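Local coordinates for XRE family transcriptional regulator (Pseudomonas putida, PDB 6F8H), which is the HigA-type antitoxin GraA, a helix-turn-helix protein that probably neutralises the toxin GraT and binds DNA as a transcriptional regulator, at residues E19-E24 and E74-L79. Residues are numbered along the deposited sequence; the frame is centred on the assembly and turned at random.
Sequences EILREE and EFWLNL
Phe75 and Trp76 face Ile20 and Leu21 with their outer ring atoms and lean on one another: Phe75 CD2 sits 3.6 Å above the centre of one face of the Trp76 indole. One face of the Phe75 ring takes Leu79 CD1, offset toward the rim, while Trp76 NE1 lies at its edge, in plane. Against this group comes the branched side chain of Ile20. Ile20 CG2, anti to the backbone N, meets the ring obliquely, 3.9 Å from Phe75 CZ; Ile20 CG1, beside the backbone N, lies 3.7 Å from Leu79 CD1, the two side chains crossing at about a right angle. That leucine methyl thus packs against both the phenylalanine ring and the isoleucine. Leu21 CD1 reaches the six-membered end of the indole at an oblique approach, 4.0 Å from Trp76 CH2. No hydrogen bond joins the segments; the contact is wholly apolar, and the side chains span the 11.8 Å between the axes of the two segments, whose directions differ by 121°. Phe25, further along helix 17-29, meets the Trp76 ring with planes at about 45° and also touches Phe75. Trp76 and Leu21 also touch Leu65 and Leu69 of helix 59-69, respectively, and Leu21 reaches Ile50 of helix 44-51, so the contact ties the start of the long helix 73-99 to the core of the helix-turn-helix bundle.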
# COMPACT_ATOMS: atom_id res chain seq x y z
N GLU A 19 -9.39 -6.48 10.48
CA GLU A 19 -9.83 -7.81 10.92
C GLU A 19 -8.72 -8.49 11.72
O GLU A 19 -8.98 -9.07 12.78
CB GLU A 19 -10.24 -8.68 9.73
CG GLU A 19 -10.57 -10.14 10.09
CD GLU A 19 -11.07 -10.96 8.89
OE1 GLU A 19 -11.98 -10.49 8.19
OE2 GLU A 19 -10.55 -12.07 8.65
N ILE A 20 -7.49 -8.41 11.23
CA ILE A 20 -6.35 -8.95 11.97
C ILE A 20 -6.19 -8.20 13.30
O ILE A 20 -6.01 -8.81 14.36
CB ILE A 20 -5.05 -8.87 11.16
CG1 ILE A 20 -5.17 -9.69 9.87
CG2 ILE A 20 -3.84 -9.35 11.98
CD1 ILE A 20 -5.58 -11.13 10.12
N LEU A 21 -6.26 -6.86 13.25
CA LEU A 21 -6.10 -6.07 14.46
C LEU A 21 -7.14 -6.51 15.49
O LEU A 21 -6.82 -6.74 16.66
CB LEU A 21 -6.22 -4.56 14.18
CG LEU A 21 -6.02 -3.63 15.37
CD1 LEU A 21 -4.69 -3.92 16.06
CD2 LEU A 21 -6.08 -2.17 14.93
N ARG A 22 -8.37 -6.67 15.03
CA ARG A 22 -9.47 -7.03 15.91
C ARG A 22 -9.43 -8.50 16.37
O ARG A 22 -9.54 -8.78 17.57
CB ARG A 22 -10.80 -6.74 15.20
CG ARG A 22 -12.01 -6.75 16.11
CD ARG A 22 -13.29 -6.59 15.28
NE ARG A 22 -13.46 -7.69 14.35
CZ ARG A 22 -13.34 -7.59 13.03
NH1 ARG A 22 -13.03 -6.41 12.49
NH2 ARG A 22 -13.51 -8.65 12.25
N GLU A 23 -9.26 -9.43 15.44
CA GLU A 23 -9.42 -10.86 15.76
C GLU A 23 -8.21 -11.45 16.46
O GLU A 23 -8.36 -12.32 17.31
CB GLU A 23 -9.70 -11.68 14.50
CG GLU A 23 -11.03 -11.42 13.86
CD GLU A 23 -12.20 -11.83 14.73
OE1 GLU A 23 -12.04 -12.72 15.60
OE2 GLU A 23 -13.30 -11.25 14.56
N GLU A 24 -7.01 -10.98 16.12
CA GLU A 24 -5.80 -11.58 16.65
C GLU A 24 -5.19 -10.78 17.79
O GLU A 24 -4.69 -11.35 18.76
CB GLU A 24 -4.76 -11.77 15.54
CG GLU A 24 -5.29 -12.56 14.35
CD GLU A 24 -4.19 -13.21 13.54
OE1 GLU A 24 -3.04 -13.21 14.02
OE2 GLU A 24 -4.46 -13.71 12.42
N GLU A 74 6.02 -3.56 7.96
CA GLU A 74 5.67 -4.22 6.71
C GLU A 74 4.47 -5.16 6.91
O GLU A 74 3.62 -5.27 6.02
CB GLU A 74 6.86 -4.99 6.13
CG GLU A 74 7.91 -4.09 5.43
CD GLU A 74 8.85 -3.39 6.41
OE1 GLU A 74 8.74 -3.61 7.64
OE2 GLU A 74 9.72 -2.63 5.93
N PHE A 75 4.39 -5.80 8.07
CA PHE A 75 3.28 -6.72 8.38
C PHE A 75 1.94 -6.05 8.10
O PHE A 75 1.07 -6.62 7.43
CB PHE A 75 3.35 -7.20 9.84
CG PHE A 75 2.15 -8.00 10.30
CD1 PHE A 75 1.97 -9.31 9.88
CD2 PHE A 75 1.21 -7.44 11.17
CE1 PHE A 75 0.87 -10.05 10.31
CE2 PHE A 75 0.11 -8.18 11.61
CZ PHE A 75 -0.06 -9.48 11.17
N TRP A 76 1.79 -4.81 8.57
CA TRP A 76 0.54 -4.08 8.41
C TRP A 76 0.31 -3.57 6.98
O TRP A 76 -0.79 -3.73 6.46
CB TRP A 76 0.48 -2.92 9.42
CG TRP A 76 0.47 -3.47 10.82
CD1 TRP A 76 1.51 -3.49 11.72
CD2 TRP A 76 -0.62 -4.17 11.46
NE1 TRP A 76 1.12 -4.12 12.88
CE2 TRP A 76 -0.18 -4.54 12.75
CE3 TRP A 76 -1.92 -4.49 11.07
CZ2 TRP A 76 -1.00 -5.23 13.65
CZ3 TRP A 76 -2.74 -5.18 11.98
CH2 TRP A 76 -2.28 -5.54 13.25
N LEU A 77 1.32 -2.96 6.36
CA LEU A 77 1.16 -2.43 5.01
C LEU A 77 1.00 -3.54 3.98
O LEU A 77 0.29 -3.37 2.99
CB LEU A 77 2.35 -1.54 4.62
CG LEU A 77 2.46 -0.18 5.31
CD1 LEU A 77 3.27 0.81 4.48
CD2 LEU A 77 1.08 0.38 5.58
N ASN A 78 1.66 -4.68 4.20
CA ASN A 78 1.43 -5.82 3.32
C ASN A 78 0.02 -6.38 3.47
O ASN A 78 -0.57 -6.84 2.49
CB ASN A 78 2.48 -6.92 3.58
CG ASN A 78 3.87 -6.49 3.16
OD1 ASN A 78 4.04 -5.49 2.47
ND2 ASN A 78 4.88 -7.26 3.56
N LEU A 79 -0.55 -6.30 4.67
CA LEU A 79 -1.95 -6.70 4.84
C LEU A 79 -2.84 -5.73 4.07
O LEU A 79 -3.78 -6.14 3.39
CB LEU A 79 -2.33 -6.73 6.32
CG LEU A 79 -1.90 -7.95 7.14
CD1 LEU A 79 -2.24 -7.73 8.62
CD2 LEU A 79 -2.57 -9.25 6.63